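Local coordinates for protein Mn transporter subunit (Synechocystis sp. PCC 6803, PDB 3UJP) that probably captures manganese in the periplasm as the substrate-binding subunit of a Mn transporter, at residues M44-A49 / L53-I58; A81-Y86 / V151-D156. All coordinates share one frame; numbering follows the deposited sequence.

Following the chain from its N terminus, strand 33-36 runs into helix 39-49, and contact 1 (44-49 with 53-58) closes the three-residue connection between that helix and strand 54-57. Only then does contact 2 open at 81-86, closing on 151-156 after 64 intervening residues. The two are therefore in series: neither encloses nor crosses the other. Both reach the same parallel sheet, ordered 54-57, 33-36, 83-86, 107-109, and their centres are 10 Å apart. Val-45 CG1 lies 4.0 Å from Leu-85 CD2, and Leu-53 CD1 4.2 Å from Leu-153 CD2, which joins helix 39-49, the sheet and the end of helix 136-153 in a shared apolar layer.

Contact 1 (M44-A49 / L53-I58); sequences MVQNVA and LVVESI
Val-45 O accepts two backbone hydrogen bonds, from Val-48 N at 2.7 Å and from Ala-49 N at 3.0 Å, holding the last helical turn, in which Val-45 and Ala-49 turn their CB atoms toward strand 54-57. No hydrogen bond crosses between the segments; the evidence for contact is entirely apolar. Val-55 is the centre of it. Its CG2, anti to the carbonyl carbon, lies 3.8 Å from Gln-46 CA, against the helix backbone. The same methyl is 4.2 Å from Ala-49 CB. Val-45 also packs on Val-55, although the placing of its CG2 is doubtful. Further toward the turn, Ala-49 CB lies 3.9 Å from Leu-53 CB, and Leu-53 packs in addition on Phe-150 of helix 136-153. The short axes come within 8.3 Å at 177°, so helix and strand run almost exactly antiparallel. Backbone hydrogen bonds of Val-54 and Glu-56 with Val-34 place strand 54-57 beside strand 33-36. With helix 39-49 joining these two parallel strands, the arrangement is the second half of a beta-alpha-beta crossover.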
ATOM      1  N   MET A  44       9.216  12.419   0.925  1.00 59.63           N
ATOM      2  CA  MET A  44       8.859  13.510   1.832  1.00 61.31           C
ATOM      3  C   MET A  44       7.370  13.550   2.169  1.00 66.58           C
ATOM      4  O   MET A  44       7.006  13.799   3.316  1.00 63.23           O
ATOM      5  CB  MET A  44       9.202  14.857   1.227  1.00 55.74           C
ATOM      6  CG  MET A  44      10.638  15.050   0.916  1.00 65.00           C
ATOM      7  SD  MET A  44      10.964  16.785   0.520  1.00 70.58           S
ATOM      8  CE  MET A  44       9.919  17.631   1.705  1.00 64.20           C
ATOM      9  N   VAL A  45       6.493  13.350   1.184  1.00 69.38           N
ATOM     10  CA  VAL A  45       5.071  13.386   1.505  1.00 67.08           C
ATOM     11  C   VAL A  45       4.657  12.077   2.161  1.00 71.13           C
ATOM     12  O   VAL A  45       3.913  12.080   3.145  1.00 71.19           O
ATOM     13  CB  VAL A  45       4.151  13.732   0.303  1.00 66.60           C
ATOM     14  CG1 VAL A  45       4.622  14.993  -0.390  1.00 63.54           C
ATOM     15  CG2 VAL A  45       4.074  12.597  -0.670  1.00 74.14           C
ATOM     16  N   GLN A  46       5.156  10.960   1.640  1.00 65.11           N
ATOM     17  CA  GLN A  46       4.842   9.679   2.254  1.00 68.06           C
ATOM     18  C   GLN A  46       5.205   9.746   3.737  1.00 70.57           C
ATOM     19  O   GLN A  46       4.657   9.014   4.562  1.00 77.35           O
ATOM     20  CB  GLN A  46       5.532   8.506   1.537  1.00 67.94           C
ATOM     21  CG  GLN A  46       5.645   7.215   2.378  1.00 78.82           C
ATOM     22  CD  GLN A  46       4.346   6.369   2.461  1.00 91.21           C
ATOM     23  OE1 GLN A  46       3.241   6.880   2.706  1.00 84.59           O
ATOM     24  NE2 GLN A  46       4.496   5.052   2.271  1.00 93.19           N
ATOM     25  N   ASN A  47       6.110  10.659   4.078  1.00 65.74           N
ATOM     26  CA  ASN A  47       6.522  10.790   5.458  1.00 56.98           C
ATOM     27  C   ASN A  47       5.610  11.636   6.321  1.00 64.96           C
ATOM     28  O   ASN A  47       5.648  11.497   7.527  1.00 71.03           O
ATOM     29  CB  ASN A  47       7.997  11.184   5.585  1.00 63.75           C
ATOM     30  CG  ASN A  47       8.877   9.980   5.901  1.00 71.25           C
ATOM     31  OD1 ASN A  47       8.770   9.418   6.988  1.00 64.60           O
ATOM     32  ND2 ASN A  47       9.725   9.565   4.947  1.00 64.77           N
ATOM     33  N   VAL A  48       4.756  12.460   5.719  1.00 68.57           N
ATOM     34  CA  VAL A  48       3.749  13.217   6.476  1.00 64.66           C
ATOM     35  C   VAL A  48       2.392  12.509   6.478  1.00 66.80           C
ATOM     36  O   VAL A  48       1.539  12.747   7.339  1.00 72.84           O
ATOM     37  CB  VAL A  48       3.532  14.624   5.901  1.00 63.31           C
ATOM     38  CG1 VAL A  48       2.334  15.290   6.558  1.00 61.34           C
ATOM     39  CG2 VAL A  48       4.783  15.481   6.056  1.00 63.59           C
ATOM     40  N   ALA A  49       2.177  11.635   5.504  1.00 70.83           N
ATOM     41  CA  ALA A  49       0.856  11.030   5.319  1.00 68.47           C
ATOM     42  C   ALA A  49       0.701   9.721   6.099  1.00 72.79           C
ATOM     43  O   ALA A  49      -0.335   9.449   6.688  1.00 79.31           O
ATOM     44  CB  ALA A  49       0.576  10.811   3.842  1.00 67.17           C
ATOM     45  N   LEU A  53      -2.872   8.283   3.782  1.00 74.21           N
ATOM     46  CA  LEU A  53      -3.075   8.498   2.339  1.00 69.60           C
ATOM     47  C   LEU A  53      -2.191   7.521   1.585  1.00 72.50           C
ATOM     48  O   LEU A  53      -1.370   6.802   2.176  1.00 77.88           O
ATOM     49  CB  LEU A  53      -2.690   9.915   1.913  1.00 65.54           C
ATOM     50  CG  LEU A  53      -3.383  11.093   2.607  1.00 76.43           C
ATOM     51  CD1 LEU A  53      -3.001  12.429   1.975  1.00 73.92           C
ATOM     52  CD2 LEU A  53      -4.901  10.940   2.625  1.00 79.58           C
ATOM     53  N   VAL A  54      -2.345   7.496   0.272  1.00 66.03           N
ATOM     54  CA  VAL A  54      -1.523   6.602  -0.531  1.00 70.03           C
ATOM     55  C   VAL A  54      -0.768   7.404  -1.571  1.00 75.30           C
ATOM     56  O   VAL A  54      -1.338   7.875  -2.555  1.00 76.16           O
ATOM     57  CB  VAL A  54      -2.313   5.414  -1.155  1.00 72.90           C
ATOM     58  CG1 VAL A  54      -3.795   5.698  -1.207  1.00 75.33           C
ATOM     59  CG2 VAL A  54      -1.753   5.044  -2.530  1.00 70.16           C
ATOM     60  N   VAL A  55       0.524   7.574  -1.314  1.00 77.00           N
ATOM     61  CA  VAL A  55       1.333   8.487  -2.077  1.00 65.66           C
ATOM     62  C   VAL A  55       1.989   7.760  -3.203  1.00 72.61           C
ATOM     63  O   VAL A  55       2.463   6.634  -3.024  1.00 75.81           O
ATOM     64  CB  VAL A  55       2.420   9.041  -1.222  1.00 65.71           C
ATOM     65  CG1 VAL A  55       3.274   9.953  -2.063  1.00 64.98           C
ATOM     66  CG2 VAL A  55       1.803   9.759  -0.045  1.00 66.06           C
ATOM     67  N   GLU A  56       2.037   8.402  -4.359  1.00 71.78           N
ATOM     68  CA  GLU A  56       2.636   7.774  -5.513  1.00 70.12           C
ATOM     69  C   GLU A  56       3.352   8.822  -6.336  1.00 68.61           C
ATOM     70  O   GLU A  56       3.048  10.002  -6.241  1.00 70.84           O
ATOM     71  CB  GLU A  56       1.543   7.105  -6.317  1.00 77.77           C
ATOM     72  CG  GLU A  56       2.008   6.224  -7.438  1.00 86.64           C
ATOM     73  CD  GLU A  56       0.819   5.637  -8.190  1.00104.56           C
ATOM     74  OE1 GLU A  56      -0.336   5.951  -7.788  1.00102.63           O
ATOM     75  OE2 GLU A  56       1.036   4.875  -9.171  1.00110.47           O
ATOM     76  N   SER A  57       4.320   8.388  -7.125  1.00 59.32           N
ATOM     77  CA  SER A  57       5.109   9.287  -7.934  1.00 60.61           C
ATOM     78  C   SER A  57       4.764   9.144  -9.419  1.00 69.67           C
ATOM     79  O   SER A  57       4.337   8.071  -9.866  1.00 72.61           O
ATOM     80  CB  SER A  57       6.574   8.940  -7.740  1.00 66.74           C
ATOM     81  OG  SER A  57       7.454   9.932  -8.265  1.00 70.27           O
ATOM     82  N   ILE A  58       4.964  10.219 -10.192  1.00 69.56           N
ATOM     83  CA  ILE A  58       4.840  10.146 -11.650  1.00 66.72           C
ATOM     84  C   ILE A  58       6.079   9.439 -12.212  1.00 77.68           C
ATOM     85  O   ILE A  58       5.996   8.345 -12.811  1.00 79.09           O
ATOM     86  CB  ILE A  58       4.737  11.546 -12.328  1.00 64.36           C
ATOM     87  CG1 ILE A  58       3.561  12.370 -11.803  1.00 63.01           C
ATOM     88  CG2 ILE A  58       4.642  11.411 -13.847  1.00 68.08           C
ATOM     89  CD1 ILE A  58       2.279  11.900 -12.260  1.00 64.60           C
TER

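Contact 2 (A81-Y86 / V151-D156); sequences ADLILY and VELDPD. With ZN (zinc ion), chain F.
Leu-83 and Leu-153 make the apolar part of the contact. CB of Leu-83 stands before the fork of Leu-153, 3.9 Å from its CD1 and 4.0 Å from its CD2, so both methyls bear almost equally on one carbon. Leu-153 reaches that place because its CG is anti to the backbone N (chi1 -171°), which carries the side chain from the last residue of helix 136-153 toward strand 83-86; the CA atoms of Leu-83 and Leu-153 are 7.4 Å apart. The next residue, Asp-154, leaves helical geometry. Leu-153 also packs on Val-34 of strand 33-36.

Against the backbone, CD1 of Leu-153 comes nearest to Asp-82 O, a van der Waals approach and not a hydrogen bond, and its distance to Asp-82 CB is 4.5 Å. No hydrogen bond links the segments. Leu-83 is instead placed by backbone hydrogen bonding with Leu-35 within the parallel sheet.

The metal interaction belongs to Asp-82 alone among these residues. Its CB starts toward Leu-153, but with CG anti to the carbonyl carbon (chi1 -55°) the carboxylate turns off, and OD2 binds a zinc ion at 2.2 Å. OD1 is 3.2 Å from the zinc, consistent with coordination through OD2 alone; OD1 accepts a weak hydrogen bond from Lys-33 N. Arg-137 of the second subunit packs on Asp-82.

The chemistry thus divides at Asp-82. Zinc lies 8.5 Å from Leu-153 CD1, so the metal site and the leucine packing are separate, and this zinc is distinct from the manganese held by His-66, His-131, Glu-197 and Asp-272. The contact implies an apolar join between helix end and sheet, with the Asp-82 carboxylate turned away from Leu-153 to the zinc.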
ATOM      1  N   ALA A  81      -6.320  10.777  -9.245  1.00 85.23           N
ATOM      2  CA  ALA A  81      -5.763  11.183  -7.976  1.00 82.63           C
ATOM      3  C   ALA A  81      -6.736  12.167  -7.316  1.00 83.10           C
ATOM      4  O   ALA A  81      -7.556  12.750  -8.015  1.00 88.43           O
ATOM      5  CB  ALA A  81      -4.422  11.830  -8.223  1.00 81.54           C
ATOM      6  N   ASP A  82      -6.661  12.348  -5.992  1.00 80.97           N
ATOM      7  CA  ASP A  82      -7.546  13.291  -5.276  1.00 80.88           C
ATOM      8  C   ASP A  82      -6.821  14.599  -4.945  1.00 78.58           C
ATOM      9  O   ASP A  82      -7.418  15.542  -4.412  1.00 81.06           O
ATOM     10  CB  ASP A  82      -8.155  12.676  -3.989  1.00 78.56           C
ATOM     11  CG  ASP A  82      -8.909  11.352  -4.238  1.00 89.21           C
ATOM     12  OD1 ASP A  82      -8.243  10.297  -4.302  1.00 85.42           O
ATOM     13  OD2 ASP A  82     -10.164  11.343  -4.356  1.00100.51           O
ATOM     14  N   LEU A  83      -5.529  14.639  -5.258  1.00 71.74           N
ATOM     15  CA  LEU A  83      -4.684  15.814  -5.038  1.00 74.10           C
ATOM     16  C   LEU A  83      -3.314  15.587  -5.658  1.00 73.47           C
ATOM     17  O   LEU A  83      -2.793  14.479  -5.626  1.00 74.93           O
ATOM     18  CB  LEU A  83      -4.504  16.115  -3.549  1.00 67.28           C
ATOM     19  CG  LEU A  83      -3.418  17.156  -3.223  1.00 71.67           C
ATOM     20  CD1 LEU A  83      -3.684  18.473  -3.916  1.00 73.32           C
ATOM     21  CD2 LEU A  83      -3.296  17.375  -1.734  1.00 72.39           C
ATOM     22  N   ILE A  84      -2.728  16.637  -6.219  1.00 74.09           N
ATOM     23  CA  ILE A  84      -1.460  16.509  -6.926  1.00 70.73           C
ATOM     24  C   ILE A  84      -0.495  17.566  -6.458  1.00 71.03           C
ATOM     25  O   ILE A  84      -0.738  18.761  -6.581  1.00 76.73           O
ATOM     26  CB  ILE A  84      -1.629  16.604  -8.455  1.00 74.41           C
ATOM     27  CG1 ILE A  84      -2.311  15.339  -9.000  1.00 74.56           C
ATOM     28  CG2 ILE A  84      -0.277  16.821  -9.118  1.00 69.37           C
ATOM     29  CD1 ILE A  84      -3.125  15.568 -10.256  1.00 73.72           C
ATOM     30  N   LEU A  85       0.613  17.093  -5.919  1.00 71.95           N
ATOM     31  CA  LEU A  85       1.571  17.911  -5.208  1.00 67.13           C
ATOM     32  C   LEU A  85       2.812  18.002  -6.052  1.00 65.73           C
ATOM     33  O   LEU A  85       3.365  16.973  -6.445  1.00 66.97           O
ATOM     34  CB  LEU A  85       1.922  17.215  -3.895  1.00 65.83           C
ATOM     35  CG  LEU A  85       1.287  17.766  -2.630  1.00 60.60           C
ATOM     36  CD1 LEU A  85      -0.087  18.267  -2.951  1.00 66.32           C
ATOM     37  CD2 LEU A  85       1.259  16.689  -1.585  1.00 65.91           C
ATOM     38  N   TYR A  86       3.252  19.219  -6.338  1.00 59.15           N
ATOM     39  CA  TYR A  86       4.434  19.378  -7.152  1.00 64.85           C
ATOM     40  C   TYR A  86       5.351  20.453  -6.585  1.00 68.35           C
ATOM     41  O   TYR A  86       4.922  21.283  -5.788  1.00 68.28           O
ATOM     42  CB  TYR A  86       4.059  19.643  -8.615  1.00 70.23           C
ATOM     43  CG  TYR A  86       3.521  21.027  -8.951  1.00 71.45           C
ATOM     44  CD1 TYR A  86       2.216  21.389  -8.642  1.00 74.95           C
ATOM     45  CD2 TYR A  86       4.313  21.957  -9.616  1.00 70.36           C
ATOM     46  CE1 TYR A  86       1.716  22.642  -8.972  1.00 76.09           C
ATOM     47  CE2 TYR A  86       3.828  23.214  -9.943  1.00 74.94           C
ATOM     48  CZ  TYR A  86       2.529  23.551  -9.620  1.00 80.60           C
ATOM     49  OH  TYR A  86       2.043  24.799  -9.941  1.00 89.01           O
ATOM     50  N   VAL A 151      -4.394  18.444   5.526  1.00 78.32           N
ATOM     51  CA  VAL A 151      -5.460  18.731   6.488  1.00 81.05           C
ATOM     52  C   VAL A 151      -6.731  19.181   5.753  1.00 88.76           C
ATOM     53  O   VAL A 151      -7.846  18.789   6.133  1.00 85.02           O
ATOM     54  CB  VAL A 151      -5.057  19.788   7.530  1.00 78.83           C
ATOM     55  CG1 VAL A 151      -3.725  19.448   8.128  1.00 77.04           C
ATOM     56  CG2 VAL A 151      -5.020  21.178   6.901  1.00 80.91           C
ATOM     57  N   GLU A 152      -6.551  19.994   4.704  1.00 87.13           N
ATOM     58  CA  GLU A 152      -7.654  20.409   3.844  1.00 82.47           C
ATOM     59  C   GLU A 152      -8.103  19.248   2.992  1.00 79.68           C
ATOM     60  O   GLU A 152      -9.295  19.008   2.861  1.00 86.46           O
ATOM     61  CB  GLU A 152      -7.250  21.568   2.948  1.00 86.02           C
ATOM     62  CG  GLU A 152      -6.739  22.764   3.713  1.00 94.73           C
ATOM     63  CD  GLU A 152      -6.179  23.820   2.778  1.00104.53           C
ATOM     64  OE1 GLU A 152      -6.338  23.640   1.551  1.00 99.46           O
ATOM     65  OE2 GLU A 152      -5.581  24.818   3.256  1.00106.33           O
ATOM     66  N   LEU A 153      -7.159  18.513   2.419  1.00 81.27           N
ATOM     67  CA  LEU A 153      -7.550  17.321   1.662  1.00 82.21           C
ATOM     68  C   LEU A 153      -8.398  16.358   2.507  1.00 84.93           C
ATOM     69  O   LEU A 153      -9.509  15.988   2.103  1.00 82.98           O
ATOM     70  CB  LEU A 153      -6.357  16.563   1.053  1.00 76.80           C
ATOM     71  CG  LEU A 153      -6.918  15.479   0.103  1.00 80.00           C
ATOM     72  CD1 LEU A 153      -7.546  16.116  -1.155  1.00 79.17           C
ATOM     73  CD2 LEU A 153      -5.938  14.370  -0.298  1.00 76.91           C
ATOM     74  N   ASP A 154      -7.855  15.962   3.668  1.00 88.20           N
ATOM     75  CA  ASP A 154      -8.456  14.957   4.560  1.00 82.68           C
ATOM     76  C   ASP A 154      -8.466  15.445   5.991  1.00 80.31           C
ATOM     77  O   ASP A 154      -7.688  14.977   6.809  1.00 77.57           O
ATOM     78  CB  ASP A 154      -7.664  13.648   4.514  1.00 85.76           C
ATOM     79  CG  ASP A 154      -8.452  12.446   5.059  1.00 84.49           C
ATOM     80  OD1 ASP A 154      -9.502  12.648   5.727  1.00 89.27           O
ATOM     81  OD2 ASP A 154      -8.003  11.298   4.812  1.00 84.46           O
ATOM     82  N   PRO A 155      -9.373  16.368   6.306  1.00 88.47           N
ATOM     83  CA  PRO A 155      -9.410  16.971   7.636  1.00 86.34           C
ATOM     84  C   PRO A 155      -9.752  15.943   8.725  1.00 89.65           C
ATOM     85  O   PRO A 155      -9.435  16.188   9.900  1.00 87.54           O
ATOM     86  CB  PRO A 155     -10.520  18.018   7.507  1.00 87.12           C
ATOM     87  CG  PRO A 155     -11.422  17.465   6.455  1.00 83.29           C
ATOM     88  CD  PRO A 155     -10.514  16.789   5.473  1.00 86.83           C
ATOM     89  N   ASP A 156     -10.374  14.825   8.345  1.00 86.85           N
ATOM     90  CA  ASP A 156     -10.695  13.768   9.304  1.00 90.24           C
ATOM     91  C   ASP A 156      -9.432  13.322  10.068  1.00 84.62           C
ATOM     92  O   ASP A 156      -9.433  13.181  11.290  1.00 81.67           O
ATOM     93  CB  ASP A 156     -11.361  12.565   8.601  1.00 90.37           C
ATOM     94  CG  ASP A 156     -12.743  12.887   8.023  1.00106.29           C
ATOM     95  OD1 ASP A 156     -13.303  13.963   8.332  1.00110.88           O
ATOM     96  OD2 ASP A 156     -13.271  12.043   7.263  1.00104.33           O
TER
HETATM   97 ZN    ZN F   3     -11.218   9.792  -5.503  0.60110.78          ZN